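Local coordinates for protein alternansucrase (Leuconostoc mesenteroides, PDB 6HVG) that belongs to glycoside hydrolase family 70, combining a circularly permuted TIM-barrel domain with choline-binding-type repeats and a bound calcium ion, at residues I588-Q593 with Q1232-S1237; Q593-H598 with E1210-L1215. All blocks are in the same frame, centred on the assembly; numbering follows the deposited sequence.

How the contacts relate
Contacts 1 and 2 sit on successive turns of helix 587-601 and have Gln593 in common, with centres about 10 Å apart. The second partners are also close along the chain: residues 1210-1215 of contact 2 come before the loop 1232-1237 of contact 1. The two interfaces merge into one continuous patch, where Ile1234 CD1 meets Leu594 CD2 at 3.7 Å and Ala1236 CB meets Leu1212 CD1 at 3.8 Å. Phe1223 touches side chains of both contacts. The calcium ion, bound by Glu575, Asp581, Asn625 and Asp1159, lies about 12 Å from the side chain of Gln590; no residue of either contact is among its ligands.

Contact 1. Residues I588-Q593 with Q1232-S1237; sequences IVQAEQ and QPIDAS
Ile588, Gln590 and Ala591 on helix 587-601 pack against Ile1234, Asp1235 and Ala1236, part of a loop in the TIM-barrel family 70 region that bends through an Asx turn at Asp1235. No direct hydrogen bond joins the two segments, and the contact rests on packing, one CH···O approach and a water bridge. In the apolar part, Ala591 CB faces Ile1234 CB and Ala1236 CB, each at 4.4 Å. The CG2 branch of Ile1234 reaches the Gln590 chain, approaching both its CB and its amide oxygen, and Ile1234 also touches Phe1223 and Ile633.

Backbone and side chain of Asp1235 both meet the helix. Its carbonyl oxygen receives the CH of Ile588 CA almost in line (CA to O 3.6 Å, 175° at the hydrogen). The side chain, with CG opposite the backbone N (chi1 -177°), runs alongside that of Ile588 in the same direction, bringing OD2 to 3.7 Å from Ile588 CG1.

The polar interactions are a water bridge between the segments and a turn within the loop. The extended Gln590 side chain directs OE1 to a water at 2.8 Å, which also donates to Gln1232 O; NE2 bonds to Asn584 O and Asp629 OD2, so the amide is held from both of its ends. Within the loop, Asp1235 OD1 takes two donors from Ser1237: OG at 2.6 Å on the syn lone pair, and the backbone N at 2.8 Å on the anti side, 34° out of the carboxylate plane.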
loop_
_atom_site.group_PDB
_atom_site.type_symbol
_atom_site.label_atom_id
_atom_site.label_comp_id
_atom_site.label_asym_id
_atom_site.label_seq_id
_atom_site.Cartn_x
_atom_site.Cartn_y
_atom_site.Cartn_z
ATOM N N ILE A 588 7.613 -4.033 29.310
ATOM C CA ILE A 588 8.622 -5.078 29.122
ATOM C C ILE A 588 9.272 -4.989 27.742
ATOM O O ILE A 588 10.472 -5.160 27.612
ATOM C CB ILE A 588 8.032 -6.491 29.356
ATOM C CG1 ILE A 588 7.659 -6.673 30.843
ATOM C CG2 ILE A 588 9.037 -7.571 28.973
ATOM C CD1 ILE A 588 6.661 -7.781 31.112
ATOM N N VAL A 589 8.469 -4.731 26.723
ATOM C CA VAL A 589 8.967 -4.625 25.359
ATOM C C VAL A 589 9.749 -3.322 25.205
ATOM O O VAL A 589 10.745 -3.289 24.495
ATOM C CB VAL A 589 7.810 -4.707 24.329
ATOM C CG1 VAL A 589 8.280 -4.381 22.910
ATOM C CG2 VAL A 589 7.188 -6.092 24.378
ATOM N N GLN A 590 9.312 -2.270 25.893
ATOM C CA GLN A 590 10.037 -1.011 25.900
ATOM C C GLN A 590 11.451 -1.173 26.453
ATOM O O GLN A 590 12.404 -0.625 25.896
ATOM C CB GLN A 590 9.277 0.051 26.692
ATOM C CG GLN A 590 8.003 0.513 26.007
ATOM C CD GLN A 590 7.263 1.590 26.782
ATOM O OE1 GLN A 590 7.616 1.902 27.918
ATOM N NE2 GLN A 590 6.212 2.156 26.168
ATOM N N ALA A 591 11.586 -1.932 27.533
ATOM C CA ALA A 591 12.904 -2.234 28.114
ATOM C C ALA A 591 13.772 -2.977 27.103
ATOM O O ALA A 591 14.969 -2.700 26.987
ATOM C CB ALA A 591 12.770 -3.076 29.391
ATOM N N GLU A 592 13.176 -3.929 26.385
ATOM C CA GLU A 592 13.919 -4.717 25.404
ATOM C C GLU A 592 14.408 -3.837 24.239
ATOM O O GLU A 592 15.499 -4.031 23.720
ATOM C CB GLU A 592 13.056 -5.868 24.904
ATOM C CG GLU A 592 13.655 -6.643 23.750
ATOM C CD GLU A 592 15.102 -7.023 23.973
ATOM O OE1 GLU A 592 15.506 -7.221 25.133
ATOM O OE2 GLU A 592 15.807 -7.171 22.962
ATOM N N GLN A 593 13.605 -2.850 23.857
ATOM C CA GLN A 593 14.000 -1.926 22.805
ATOM C C GLN A 593 15.203 -1.086 23.264
ATOM O O GLN A 593 16.052 -0.731 22.461
ATOM C CB GLN A 593 12.855 -1.004 22.408
ATOM C CG GLN A 593 11.608 -1.660 21.882
ATOM C CD GLN A 593 11.765 -2.257 20.519
ATOM O OE1 GLN A 593 12.848 -2.360 19.948
ATOM N NE2 GLN A 593 10.655 -2.643 19.983
ATOM N N GLN A 1232 3.472 4.257 33.417
ATOM C CA GLN A 1232 4.369 3.311 34.078
ATOM C C GLN A 1232 5.792 3.552 33.605
ATOM O O GLN A 1232 5.998 4.158 32.562
ATOM C CB GLN A 1232 3.968 1.867 33.742
ATOM C CG GLN A 1232 2.672 1.405 34.395
ATOM C CD GLN A 1232 2.803 1.322 35.917
ATOM O OE1 GLN A 1232 2.186 2.105 36.651
ATOM N NE2 GLN A 1232 3.635 0.393 36.396
ATOM N N PRO A 1233 6.780 3.087 34.377
ATOM C CA PRO A 1233 8.140 3.086 33.884
ATOM C C PRO A 1233 8.413 1.816 33.078
ATOM O O PRO A 1233 7.649 0.853 33.159
ATOM C CB PRO A 1233 8.961 3.103 35.177
ATOM C CG PRO A 1233 8.112 2.443 36.192
ATOM C CD PRO A 1233 6.689 2.521 35.732
ATOM N N ILE A 1234 9.498 1.799 32.327
ATOM C CA ILE A 1234 9.912 0.580 31.645
ATOM C C ILE A 1234 10.228 -0.500 32.672
ATOM O O ILE A 1234 10.608 -0.211 33.827
ATOM C CB ILE A 1234 11.124 0.792 30.705
ATOM C CG1 ILE A 1234 12.369 1.216 31.480
ATOM C CG2 ILE A 1234 10.809 1.831 29.627
ATOM C CD1 ILE A 1234 13.632 1.146 30.649
ATOM N N ASP A 1235 10.053 -1.745 32.247
ATOM C CA ASP A 1235 10.141 -2.877 33.139
ATOM C C ASP A 1235 11.221 -3.831 32.649
ATOM O O ASP A 1235 11.004 -4.597 31.723
ATOM C CB ASP A 1235 8.762 -3.559 33.228
ATOM C CG ASP A 1235 8.730 -4.727 34.194
ATOM O OD1 ASP A 1235 9.761 -5.009 34.857
ATOM O OD2 ASP A 1235 7.658 -5.379 34.269
ATOM N N ALA A 1236 12.389 -3.764 33.278
ATOM C CA ALA A 1236 13.469 -4.712 33.020
ATOM C C ALA A 1236 13.413 -5.956 33.925
ATOM O O ALA A 1236 14.333 -6.783 33.901
ATOM C CB ALA A 1236 14.822 -4.013 33.163
ATOM N N SER A 1237 12.347 -6.101 34.717
ATOM C CA SER A 1237 12.213 -7.261 35.612
ATOM C C SER A 1237 11.957 -8.563 34.823
ATOM O O SER A 1237 12.122 -9.662 35.348
ATOM C CB SER A 1237 11.107 -7.024 36.643
ATOM O OG SER A 1237 9.827 -7.274 36.084
HETATM O O HOH W 1 6.044 2.033 30.233
#

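Contact 2. Residues Q593-H598 with E1210-L1215; sequences QLNWLH and EFLDKL
This is a helix-to-helix contact in the TIM-barrel family 70 region: Asn595 and His598, one turn apart on helix 587-601, meet Phe1211, Leu1212 and Leu1215 on helix 1212-1218 and the residues leading into it. On the barrel side of helix 587-601, Leu597 touches Trp1156 of strand 1151-1156. Leu594, on the side of this contact, touches Phe1223 and, on helix 629-642, Ile633 and Tyr637.

One hydrogen bond crosses the interface. Asn595 OD1 accepts from the backbone N of Phe1211 at 2.9 Å, with an N-H···O angle of 142°; the donor lies in the carbonyl plane and meets a lone pair. Turned opposite the backbone N (chi1 -161°), the amide extends away from its own helix to the backbone at residue 1211. At its other end ND2 bonds to Tyr1116 OH, so both polar atoms of the buried amide have partners; the backbone N-H of Phe1211, which can only donate, favours the oxygen at this end. Leu1212 CG comes within 3.5 Å of the same OD1 and rests near Asn595 CB.

Aromatic and aliphatic groups fill the rest. The Asn595 and Phe1211 side chains cross at about a right angle, yet their flat groups are only 20° from parallel, with ND2 at 3.5 Å from Phe1211 CD2. His598 meets the same phenylalanine obliquely, its CD2 lying 3.5 Å from Phe1211 CB. Leu1215 covers one face of the imidazole with CG, its methyls spreading over the ND1 side of the ring. That nitrogen is hydrogen-bonded to Tyr637 OH, which ties the ring to helix 629-642, and Leu1215 CD2 approaches the same ND1 to 3.7 Å.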
loop_
_atom_site.group_PDB
_atom_site.type_symbol
_atom_site.label_atom_id
_atom_site.label_comp_id
_atom_site.label_asym_id
_atom_site.label_seq_id
_atom_site.Cartn_x
_atom_site.Cartn_y
_atom_site.Cartn_z
ATOM N N GLN A 593 13.605 -2.850 23.857
ATOM C CA GLN A 593 14.000 -1.926 22.805
ATOM C C GLN A 593 15.203 -1.086 23.264
ATOM O O GLN A 593 16.052 -0.731 22.461
ATOM C CB GLN A 593 12.855 -1.004 22.408
ATOM C CG GLN A 593 11.608 -1.660 21.882
ATOM C CD GLN A 593 11.765 -2.257 20.519
ATOM O OE1 GLN A 593 12.848 -2.360 19.948
ATOM N NE2 GLN A 593 10.655 -2.643 19.983
ATOM N N LEU A 594 15.249 -0.749 24.549
ATOM C CA LEU A 594 16.401 -0.046 25.108
ATOM C C LEU A 594 17.637 -0.934 25.127
ATOM O O LEU A 594 18.742 -0.463 24.887
ATOM C CB LEU A 594 16.087 0.431 26.535
ATOM C CG LEU A 594 17.201 1.170 27.281
ATOM C CD1 LEU A 594 17.570 2.443 26.521
ATOM C CD2 LEU A 594 16.755 1.456 28.708
ATOM N N ASN A 595 17.451 -2.216 25.457
ATOM C CA ASN A 595 18.551 -3.189 25.433
ATOM C C ASN A 595 19.161 -3.249 24.039
ATOM O O ASN A 595 20.381 -3.180 23.891
ATOM C CB ASN A 595 18.063 -4.584 25.845
ATOM C CG ASN A 595 19.194 -5.511 26.289
ATOM O OD1 ASN A 595 19.759 -5.335 27.374
ATOM N ND2 ASN A 595 19.532 -6.496 25.459
ATOM N N TRP A 596 18.291 -3.338 23.029
ATOM C CA TRP A 596 18.712 -3.357 21.635
ATOM C C TRP A 596 19.433 -2.087 21.271
ATOM O O TRP A 596 20.456 -2.120 20.583
ATOM C CB TRP A 596 17.502 -3.534 20.738
ATOM C CG TRP A 596 17.799 -3.826 19.289
ATOM C CD1 TRP A 596 18.841 -4.529 18.792
ATOM C CD2 TRP A 596 16.985 -3.478 18.176
ATOM N NE1 TRP A 596 18.743 -4.619 17.428
ATOM C CE2 TRP A 596 17.606 -3.978 17.032
ATOM C CE3 TRP A 596 15.801 -2.763 18.038
ATOM C CZ2 TRP A 596 17.078 -3.805 15.758
ATOM C CZ3 TRP A 596 15.276 -2.582 16.762
ATOM C CH2 TRP A 596 15.907 -3.117 15.648
ATOM N N LEU A 597 18.902 -0.966 21.738
ATOM C CA LEU A 597 19.510 0.346 21.490
ATOM C C LEU A 597 20.885 0.442 22.100
ATOM O O LEU A 597 21.791 0.972 21.485
ATOM C CB LEU A 597 18.641 1.456 22.049
ATOM C CG LEU A 597 19.173 2.873 21.912
ATOM C CD1 LEU A 597 19.380 3.252 20.450
ATOM C CD2 LEU A 597 18.212 3.823 22.603
ATOM N N HIS A 598 21.047 -0.060 23.311
ATOM C CA HIS A 598 22.360 -0.086 23.946
ATOM C C HIS A 598 23.283 -0.937 23.116
ATOM O O HIS A 598 24.417 -0.543 22.845
ATOM C CB HIS A 598 22.257 -0.652 25.350
ATOM C CG HIS A 598 23.563 -0.732 26.071
ATOM N ND1 HIS A 598 24.073 0.319 26.807
ATOM C CD2 HIS A 598 24.432 -1.756 26.219
ATOM C CE1 HIS A 598 25.213 -0.050 27.359
ATOM N NE2 HIS A 598 25.452 -1.306 27.021
ATOM N N GLU A 1210 20.261 -8.662 28.166
ATOM C CA GLU A 1210 21.523 -8.875 28.894
ATOM C C GLU A 1210 22.171 -7.621 29.483
ATOM O O GLU A 1210 22.886 -7.709 30.463
ATOM C CB GLU A 1210 22.540 -9.571 27.973
ATOM C CG GLU A 1210 22.203 -11.027 27.646
ATOM C CD GLU A 1210 22.395 -11.970 28.816
ATOM O OE1 GLU A 1210 23.507 -12.003 29.383
ATOM O OE2 GLU A 1210 21.424 -12.665 29.165
ATOM N N PHE A 1211 21.925 -6.465 28.880
ATOM C CA PHE A 1211 22.584 -5.217 29.260
ATOM C C PHE A 1211 21.779 -4.368 30.243
ATOM O O PHE A 1211 22.281 -3.358 30.748
ATOM C CB PHE A 1211 22.936 -4.409 27.990
ATOM C CG PHE A 1211 23.595 -5.246 26.926
ATOM C CD1 PHE A 1211 24.873 -5.753 27.120
ATOM C CD2 PHE A 1211 22.920 -5.583 25.763
ATOM C CE1 PHE A 1211 25.468 -6.560 26.162
ATOM C CE2 PHE A 1211 23.508 -6.389 24.801
ATOM C CZ PHE A 1211 24.785 -6.874 24.998
ATOM N N LEU A 1212 20.547 -4.777 30.524
ATOM C CA LEU A 1212 19.627 -3.980 31.333
ATOM C C LEU A 1212 20.014 -3.884 32.800
ATOM O O LEU A 1212 19.849 -2.835 33.427
ATOM C CB LEU A 1212 18.214 -4.558 31.251
ATOM C CG LEU A 1212 17.527 -4.499 29.882
ATOM C CD1 LEU A 1212 16.276 -5.359 29.876
ATOM C CD2 LEU A 1212 17.179 -3.076 29.486
ATOM N N ASP A 1213 20.500 -4.982 33.361
ATOM C CA ASP A 1213 20.856 -4.999 34.765
ATOM C C ASP A 1213 22.049 -4.091 35.048
ATOM O O ASP A 1213 22.038 -3.345 36.025
ATOM C CB ASP A 1213 21.128 -6.443 35.231
ATOM C CG ASP A 1213 19.872 -7.317 35.210
ATOM O OD1 ASP A 1213 18.752 -6.767 35.170
ATOM O OD2 ASP A 1213 20.007 -8.552 35.257
ATOM N N LYS A 1214 23.076 -4.157 34.210
ATOM C CA LYS A 1214 24.200 -3.217 34.311
ATOM C C LYS A 1214 23.726 -1.766 34.184
ATOM O O LYS A 1214 24.218 -0.887 34.883
ATOM C CB LYS A 1214 25.240 -3.507 33.221
ATOM C CG LYS A 1214 26.554 -2.744 33.363
ATOM C CD LYS A 1214 27.417 -3.345 34.470
ATOM C CE LYS A 1214 28.142 -2.295 35.311
ATOM N NZ LYS A 1214 28.463 -2.782 36.680
ATOM N N LEU A 1215 22.778 -1.529 33.276
ATOM C CA LEU A 1215 22.216 -0.200 33.049
ATOM C C LEU A 1215 21.362 0.311 34.214
ATOM O O LEU A 1215 21.379 1.506 34.496
ATOM C CB LEU A 1215 21.402 -0.163 31.755
ATOM C CG LEU A 1215 22.174 -0.122 30.437
ATOM C CD1 LEU A 1215 21.222 -0.291 29.267
ATOM C CD2 LEU A 1215 22.942 1.172 30.249
#